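Side-chain contacts in HslVU complex proteolytic subunit, putative (Trypanosoma brucei brucei, PDB 4HNZ), which forms the proteolytic core of a mitochondrial proteasome-like complex, cleaving proteins that its ATPase partner HslU has unfolded and fed in: residues E61-E66 with A79-T84; T11-G16 with Y143-I148. One frame throughout, in Å; residues are numbered along the deposited sequence.

Interaction 1 (E61-E66 with A79-T84)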
ATOM      1  N   GLU A  61      29.031  -6.889  26.660  1.00 34.32           N
ATOM      2  CA  GLU A  61      30.123  -7.432  27.488  1.00 36.92           C
ATOM      3  C   GLU A  61      31.477  -7.209  26.878  1.00 35.76           C
ATOM      4  O   GLU A  61      32.371  -6.865  27.606  1.00 34.95           O
ATOM      5  CB  GLU A  61      29.922  -8.909  27.782  1.00 39.23           C
ATOM      6  CG  GLU A  61      28.854  -9.149  28.848  1.00 44.27           C
ATOM      7  CD  GLU A  61      28.391 -10.603  28.927  1.00 49.60           C
ATOM      8  OE1 GLU A  61      28.938 -11.471  28.211  1.00 52.56           O
ATOM      9  OE2 GLU A  61      27.441 -10.888  29.684  1.00 53.92           O
ATOM     10  N   ASN A  62      31.621  -7.397  25.565  1.00 34.85           N
ATOM     11  CA  ASN A  62      32.851  -7.034  24.873  1.00 37.04           C
ATOM     12  C   ASN A  62      33.192  -5.603  25.190  1.00 36.73           C
ATOM     13  O   ASN A  62      34.313  -5.303  25.582  1.00 36.90           O
ATOM     14  CB  ASN A  62      32.782  -7.165  23.338  1.00 39.77           C
ATOM     15  CG  ASN A  62      32.814  -8.589  22.870  1.00 45.49           C
ATOM     16  OD1 ASN A  62      33.106  -9.510  23.658  1.00 55.91           O
ATOM     17  ND2 ASN A  62      32.482  -8.813  21.599  1.00 47.29           N
ATOM     18  N   LYS A  63      32.242  -4.710  25.003  1.00 33.80           N
ATOM     19  CA  LYS A  63      32.533  -3.314  25.236  1.00 33.55           C
ATOM     20  C   LYS A  63      32.877  -3.060  26.700  1.00 33.90           C
ATOM     21  O   LYS A  63      33.691  -2.192  26.986  1.00 32.54           O
ATOM     22  CB  LYS A  63      31.359  -2.422  24.754  1.00 31.36           C
ATOM     23  CG  LYS A  63      31.013  -2.565  23.271  1.00 30.77           C
ATOM     24  CD  LYS A  63      32.215  -2.327  22.385  1.00 31.59           C
ATOM     25  CE  LYS A  63      31.845  -2.553  20.939  1.00 32.79           C
ATOM     26  NZ  LYS A  63      32.981  -2.217  20.057  1.00 35.82           N
ATOM     27  N   ILE A  64      32.156  -3.695  27.614  1.00 36.16           N
ATOM     28  CA  ILE A  64      32.351  -3.444  29.037  1.00 40.87           C
ATOM     29  C   ILE A  64      33.723  -3.891  29.459  1.00 45.19           C
ATOM     30  O   ILE A  64      34.372  -3.240  30.270  1.00 49.96           O
ATOM     31  CB  ILE A  64      31.323  -4.163  29.904  1.00 41.86           C
ATOM     32  CG1 ILE A  64      30.052  -3.347  29.954  1.00 42.07           C
ATOM     33  CG2 ILE A  64      31.837  -4.342  31.336  1.00 44.88           C
ATOM     34  CD1 ILE A  64      28.850  -4.124  30.431  1.00 41.43           C
ATOM     35  N   GLY A  65      34.170  -4.979  28.859  1.00 47.28           N
ATOM     36  CA  GLY A  65      35.517  -5.423  29.032  1.00 50.56           C
ATOM     37  C   GLY A  65      36.552  -4.491  28.421  1.00 52.31           C
ATOM     38  O   GLY A  65      37.683  -4.413  28.912  1.00 59.23           O
ATOM     39  N   GLU A  66      36.238  -3.889  27.296  1.00 50.90           N
ATOM     40  CA  GLU A  66      37.177  -2.997  26.623  1.00 51.21           C
ATOM     41  C   GLU A  66      37.223  -1.608  27.274  1.00 47.62           C
ATOM     42  O   GLU A  66      38.109  -0.849  27.020  1.00 48.56           O
ATOM     43  CB  GLU A  66      36.777  -2.912  25.168  1.00 54.96           C
ATOM     44  CG  GLU A  66      37.746  -2.164  24.287  1.00 63.58           C
ATOM     45  CD  GLU A  66      37.173  -1.916  22.909  1.00 72.41           C
ATOM     46  OE1 GLU A  66      36.254  -2.680  22.489  1.00 76.79           O
ATOM     47  OE2 GLU A  66      37.618  -0.933  22.253  1.00 82.00           O
ATOM     48  N   ALA A  79      26.054   0.936  21.020  1.00 18.47           N
ATOM     49  CA  ALA A  79      25.050   1.504  20.170  1.00 18.24           C
ATOM     50  C   ALA A  79      25.614   1.829  18.800  1.00 19.12           C
ATOM     51  O   ALA A  79      24.957   1.561  17.795  1.00 19.88           O
ATOM     52  CB  ALA A  79      24.438   2.730  20.813  1.00 18.47           C
ATOM     53  N   LYS A  80      26.801   2.407  18.740  1.00 20.43           N
ATOM     54  CA  LYS A  80      27.468   2.669  17.450  1.00 22.36           C
ATOM     55  C   LYS A  80      27.638   1.430  16.621  1.00 24.04           C
ATOM     56  O   LYS A  80      27.414   1.441  15.417  1.00 27.09           O
ATOM     57  CB  LYS A  80      28.842   3.292  17.648  1.00 23.42           C
ATOM     58  CG  LYS A  80      28.756   4.746  17.981  1.00 24.19           C
ATOM     59  CD  LYS A  80      29.993   5.281  18.653  1.00 26.46           C
ATOM     60  CE  LYS A  80      31.226   5.123  17.762  1.00 27.99           C
ATOM     61  NZ  LYS A  80      32.413   5.391  18.617  1.00 29.70           N
ATOM     62  N   GLU A  81      28.074   0.353  17.252  1.00 25.97           N
ATOM     63  CA  GLU A  81      28.314  -0.896  16.537  1.00 26.96           C
ATOM     64  C   GLU A  81      26.990  -1.495  16.052  1.00 23.83           C
ATOM     65  O   GLU A  81      26.871  -2.017  14.958  1.00 22.50           O
ATOM     66  CB  GLU A  81      29.021  -1.890  17.485  1.00 30.71           C
ATOM     67  CG  GLU A  81      29.554  -3.152  16.805  1.00 36.91           C
ATOM     68  CD  GLU A  81      30.129  -4.205  17.776  1.00 44.39           C
ATOM     69  OE1 GLU A  81      30.098  -4.029  19.026  1.00 48.73           O
ATOM     70  OE2 GLU A  81      30.552  -5.274  17.279  1.00 52.38           O
ATOM     71  N   TRP A  82      26.019  -1.463  16.933  1.00 21.33           N
ATOM     72  CA  TRP A  82      24.708  -1.947  16.648  1.00 20.71           C
ATOM     73  C   TRP A  82      24.133  -1.243  15.407  1.00 21.87           C
ATOM     74  O   TRP A  82      23.558  -1.879  14.548  1.00 24.63           O
ATOM     75  CB  TRP A  82      23.819  -1.666  17.868  1.00 19.59           C
ATOM     76  CG  TRP A  82      22.438  -2.265  17.863  1.00 18.53           C
ATOM     77  CD1 TRP A  82      21.806  -2.864  16.856  1.00 18.03           C
ATOM     78  CD2 TRP A  82      21.507  -2.200  18.949  1.00 17.83           C
ATOM     79  NE1 TRP A  82      20.560  -3.262  17.266  1.00 17.79           N
ATOM     80  CE2 TRP A  82      20.349  -2.850  18.541  1.00 17.65           C
ATOM     81  CE3 TRP A  82      21.579  -1.699  20.249  1.00 17.78           C
ATOM     82  CZ2 TRP A  82      19.265  -2.990  19.357  1.00 17.81           C
ATOM     83  CZ3 TRP A  82      20.492  -1.831  21.075  1.00 17.57           C
ATOM     84  CH2 TRP A  82      19.352  -2.473  20.632  1.00 18.14           C
ATOM     85  N   ARG A  83      24.270   0.075  15.309  1.00 21.60           N
ATOM     86  CA  ARG A  83      23.661   0.790  14.198  1.00 21.22           C
ATOM     87  C   ARG A  83      24.411   0.617  12.910  1.00 22.87           C
ATOM     88  O   ARG A  83      23.833   0.809  11.862  1.00 21.94           O
ATOM     89  CB  ARG A  83      23.564   2.266  14.489  1.00 20.57           C
ATOM     90  CG  ARG A  83      22.590   2.542  15.594  1.00 20.66           C
ATOM     91  CD  ARG A  83      21.161   2.302  15.154  1.00 20.38           C
ATOM     92  NE  ARG A  83      20.831   3.246  14.101  1.00 20.96           N
ATOM     93  CZ  ARG A  83      19.711   3.241  13.403  1.00 21.85           C
ATOM     94  NH1 ARG A  83      18.787   2.330  13.604  1.00 21.74           N
ATOM     95  NH2 ARG A  83      19.520   4.177  12.496  1.00 23.41           N
ATOM     96  N   THR A  84      25.708   0.315  12.962  1.00 23.37           N
ATOM     97  CA  THR A  84      26.516   0.264  11.716  1.00 24.98           C
ATOM     98  C   THR A  84      26.798  -1.138  11.228  1.00 27.11           C
ATOM     99  O   THR A  84      27.276  -1.307  10.140  1.00 28.59           O
ATOM    100  CB  THR A  84      27.861   0.996  11.880  1.00 24.68           C
ATOM    101  OG1 THR A  84      28.512   0.573  13.088  1.00 22.58           O
ATOM    102  CG2 THR A  84      27.643   2.469  11.980  1.00 25.02           C
TER

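Interaction 2 (T11-G16 with Y143-I148)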
ATOM      1  N   THR A  11      19.999   3.059  46.545  1.00 32.86           N
ATOM      2  CA  THR A  11      19.485   1.822  46.020  1.00 29.63           C
ATOM      3  C   THR A  11      19.032   2.050  44.606  1.00 27.85           C
ATOM      4  O   THR A  11      18.425   3.057  44.290  1.00 27.44           O
ATOM      5  CB  THR A  11      18.317   1.304  46.856  1.00 29.10           C
ATOM      6  OG1 THR A  11      18.744   1.122  48.209  1.00 31.03           O
ATOM      7  CG2 THR A  11      17.842  -0.024  46.331  1.00 27.60           C
ATOM      8  N   VAL A  12      19.360   1.105  43.734  1.00 27.11           N
ATOM      9  CA  VAL A  12      18.742   1.054  42.416  1.00 26.42           C
ATOM     10  C   VAL A  12      18.113  -0.337  42.238  1.00 24.89           C
ATOM     11  O   VAL A  12      18.719  -1.358  42.596  1.00 24.70           O
ATOM     12  CB  VAL A  12      19.738   1.408  41.271  1.00 26.62           C
ATOM     13  CG1 VAL A  12      20.881   0.404  41.176  1.00 27.62           C
ATOM     14  CG2 VAL A  12      19.026   1.498  39.957  1.00 25.51           C
ATOM     15  N   VAL A  13      16.912  -0.372  41.700  1.00 22.99           N
ATOM     16  CA  VAL A  13      16.285  -1.641  41.424  1.00 22.34           C
ATOM     17  C   VAL A  13      15.974  -1.715  39.942  1.00 20.80           C
ATOM     18  O   VAL A  13      15.858  -0.700  39.259  1.00 20.17           O
ATOM     19  CB  VAL A  13      15.004  -1.865  42.265  1.00 23.34           C
ATOM     20  CG1 VAL A  13      15.292  -1.730  43.765  1.00 24.43           C
ATOM     21  CG2 VAL A  13      13.922  -0.880  41.860  1.00 23.24           C
ATOM     22  N   LEU A  14      15.902  -2.946  39.451  1.00 20.94           N
ATOM     23  CA  LEU A  14      15.596  -3.263  38.079  1.00 19.78           C
ATOM     24  C   LEU A  14      14.603  -4.381  38.108  1.00 19.00           C
ATOM     25  O   LEU A  14      14.822  -5.404  38.727  1.00 18.85           O
ATOM     26  CB  LEU A  14      16.867  -3.681  37.329  1.00 20.58           C
ATOM     27  CG  LEU A  14      16.677  -3.978  35.844  1.00 20.85           C
ATOM     28  CD1 LEU A  14      16.353  -2.716  35.075  1.00 20.27           C
ATOM     29  CD2 LEU A  14      17.937  -4.617  35.220  1.00 21.48           C
ATOM     30  N   LEU A  15      13.481  -4.152  37.436  1.00 17.74           N
ATOM     31  CA  LEU A  15      12.413  -5.085  37.449  1.00 17.22           C
ATOM     32  C   LEU A  15      12.000  -5.360  36.012  1.00 16.07           C
ATOM     33  O   LEU A  15      12.002  -4.442  35.190  1.00 15.77           O
ATOM     34  CB  LEU A  15      11.193  -4.524  38.167  1.00 17.54           C
ATOM     35  CG  LEU A  15      11.175  -4.698  39.676  1.00 19.16           C
ATOM     36  CD1 LEU A  15      12.233  -3.779  40.269  1.00 19.88           C
ATOM     37  CD2 LEU A  15       9.801  -4.365  40.267  1.00 19.28           C
ATOM     38  N   GLY A  16      11.582  -6.587  35.748  1.00 15.35           N
ATOM     39  CA  GLY A  16      11.031  -6.968  34.452  1.00 15.12           C
ATOM     40  C   GLY A  16       9.913  -7.968  34.572  1.00 14.82           C
ATOM     41  O   GLY A  16       9.912  -8.804  35.463  1.00 15.03           O
ATOM     42  N   TYR A 143       8.068   5.901  50.351  1.00 26.75           N
ATOM     43  CA  TYR A 143       8.316   5.041  49.229  1.00 26.59           C
ATOM     44  C   TYR A 143       9.806   4.922  48.839  1.00 26.84           C
ATOM     45  O   TYR A 143      10.414   5.858  48.304  1.00 27.98           O
ATOM     46  CB  TYR A 143       7.509   5.616  48.092  1.00 26.52           C
ATOM     47  CG  TYR A 143       6.046   5.283  48.162  1.00 26.11           C
ATOM     48  CD1 TYR A 143       5.167   5.983  48.992  1.00 27.78           C
ATOM     49  CD2 TYR A 143       5.544   4.263  47.400  1.00 26.39           C
ATOM     50  CE1 TYR A 143       3.822   5.658  49.050  1.00 28.25           C
ATOM     51  CE2 TYR A 143       4.202   3.930  47.435  1.00 26.19           C
ATOM     52  CZ  TYR A 143       3.355   4.614  48.264  1.00 27.73           C
ATOM     53  OH  TYR A 143       2.038   4.223  48.289  1.00 29.99           O
ATOM     54  N   ASP A 144      10.428   3.792  49.140  1.00 26.61           N
ATOM     55  CA  ASP A 144      11.803   3.569  48.666  1.00 26.45           C
ATOM     56  C   ASP A 144      11.765   3.005  47.243  1.00 25.22           C
ATOM     57  O   ASP A 144      10.682   2.723  46.702  1.00 23.82           O
ATOM     58  CB  ASP A 144      12.586   2.672  49.614  1.00 26.59           C
ATOM     59  CG  ASP A 144      12.041   1.255  49.678  1.00 26.68           C
ATOM     60  OD1 ASP A 144      11.213   0.800  48.854  1.00 24.75           O
ATOM     61  OD2 ASP A 144      12.526   0.494  50.551  1.00 27.88           O
ATOM     62  N   ALA A 145      12.944   2.814  46.661  1.00 25.35           N
ATOM     63  CA  ALA A 145      13.049   2.406  45.277  1.00 24.63           C
ATOM     64  C   ALA A 145      12.256   1.160  44.944  1.00 24.29           C
ATOM     65  O   ALA A 145      11.526   1.109  43.961  1.00 21.66           O
ATOM     66  CB  ALA A 145      14.511   2.208  44.901  1.00 25.74           C
ATOM     67  N   GLU A 146      12.405   0.138  45.763  1.00 26.55           N
ATOM     68  CA  GLU A 146      11.732  -1.090  45.465  1.00 27.85           C
ATOM     69  C   GLU A 146      10.215  -0.928  45.572  1.00 27.08           C
ATOM     70  O   GLU A 146       9.468  -1.554  44.827  1.00 25.53           O
ATOM     71  CB  GLU A 146      12.233  -2.218  46.363  1.00 32.49           C
ATOM     72  CG  GLU A 146      11.571  -3.538  45.992  1.00 36.60           C
ATOM     73  CD  GLU A 146      12.235  -4.761  46.572  1.00 44.01           C
ATOM     74  OE1 GLU A 146      13.315  -4.632  47.202  1.00 52.48           O
ATOM     75  OE2 GLU A 146      11.655  -5.857  46.401  1.00 49.46           O
ATOM     76  N   LYS A 147       9.749  -0.165  46.551  1.00 27.51           N
ATOM     77  CA  LYS A 147       8.316  -0.019  46.743  1.00 27.94           C
ATOM     78  C   LYS A 147       7.733   0.756  45.534  1.00 24.43           C
ATOM     79  O   LYS A 147       6.708   0.389  45.002  1.00 21.05           O
ATOM     80  CB  LYS A 147       8.022   0.650  48.075  1.00 32.70           C
ATOM     81  CG  LYS A 147       6.589   0.514  48.497  1.00 38.62           C
ATOM     82  CD  LYS A 147       6.280   1.184  49.838  1.00 47.10           C
ATOM     83  CE  LYS A 147       4.764   1.095  50.117  1.00 50.74           C
ATOM     84  NZ  LYS A 147       4.310   1.846  51.332  1.00 55.53           N
ATOM     85  N   ILE A 148       8.447   1.777  45.083  1.00 22.32           N
ATOM     86  CA  ILE A 148       8.040   2.529  43.921  1.00 20.06           C
ATOM     87  C   ILE A 148       7.955   1.624  42.706  1.00 18.89           C
ATOM     88  O   ILE A 148       6.936   1.614  41.996  1.00 17.36           O
ATOM     89  CB  ILE A 148       9.008   3.661  43.636  1.00 19.73           C
ATOM     90  CG1 ILE A 148       8.912   4.712  44.707  1.00 20.51           C
ATOM     91  CG2 ILE A 148       8.699   4.325  42.320  1.00 18.85           C
ATOM     92  CD1 ILE A 148      10.075   5.666  44.706  1.00 20.92           C
TER

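Interaction 1 (E61-E66 with A79-T84)
Glu81 OE1 and Lys63 NZ form a salt bridge, 3.6 Å apart. This is a long pairing, and it does not count as a hydrogen bond. The modelled 3.0 Å between Lys63 CE and Glu81 OE1 is too short for a carbon-oxygen contact, so the exact placing of the lysine end is doubtful. Glu81 OE2 lies farther off, 4.8 Å from Lys63 NZ, so the pairing is through OE1.

The two side chains cross at a slant. Glu81 has CG opposite its backbone N (chi1 -170°) and runs on extended, which carries the carboxylate out across the gap. Lys63 bends at chi2 (-55°) and is straight beyond, and this kink sends its tail to Glu81. The backbones stay well apart here, with Lys63 CA 10.0 Å from Glu81 CA.

The contact joins helix 50-66 to helix 71-84. These helices form one outer layer of the four-layer alpha-beta-beta-alpha sandwich of the Ntn hydrolases. Beneath them, Ile64 rests on Ile38 and Trp82 on Ile106, both from the neighbouring sheet. Lys63 also lies against Ala74 and Glu77, and Glu81 touches Lys59.

Toward the end of helix 71-84, the hydroxyl of Thr84 turns back into its own helix. Thr84 OG1 donates to Lys80 O at 2.7 Å. The hydroxyl oxygen approaches tilted 27° from the carbonyl plane. The backbone N of Thr84 reaches the same carbonyl only weakly. This helix also faces another chain: Lys80 and Arg83 make salt bridges with Glu58 and Asp52 of a second subunit.

Interaction 2 (T11-G16 with Y143-I148)
Helix 145-159 begins against strand 11-22, where Ala145 and Glu146 of its first turn meet Thr11 and Val13 of the strand. Val13 is the central side chain. Its CB points to the helix, and its two methyls divide the work. Val13 CG1 lies opposite the carbonyl carbon (chi1 -56°) and reaches the Glu146 side chain at CB, 4.0 Å away. The same Val13 CG1 is 4.2 Å from Ala145 CB. The other methyl, Val13 CG2, rests 3.8 Å from Ala145 O.

Ala145 CB fits between Val13 and Thr11, with Thr11 CG2 at 4.3 Å from it. The small alanine is consistent with the close approach of helix and strand; Val13 CA and Glu146 CA are 6.1 Å apart. Glu146 contributes its CB here, while its carboxylate pairs with Arg150. The hydroxyl of Thr11 bonds to Glu173.

Asp144 is the N-cap. Its OD1 accepts from Lys147 N at 2.9 Å, with an N-H...O angle of 156°, and is met nearly along its C-O bond. This ties down the first turn. Lys147 CE lies over one face of the Tyr143 ring, offset to its rim.

Further along, Val13 and Leu15 both touch Ala149. Such apolar packing of an outer helix on the sheet belongs to the four-layer alpha-beta-beta-alpha sandwich of the proteasome-type Ntn fold.

Interactions 1 and 2 lie on opposite sides of the chain's centre, with their own centres 28 Å apart and no atoms touching. They share no helix or strand. Interaction 1 is a surface contact between two helices of one layer. A single charged pair spans the gap there. Interaction 2 sets a helix of the other layer on a strand. It is partly buried, and the contact is mostly methyl groups against side-chain carbon and the helix backbone. Both segments of interaction 1 come from the chain between residues 11-16 and 143-148, so interaction 2 joins parts much farther apart in sequence. The chemistry follows the place: charge at the surface, carbon against the sheet.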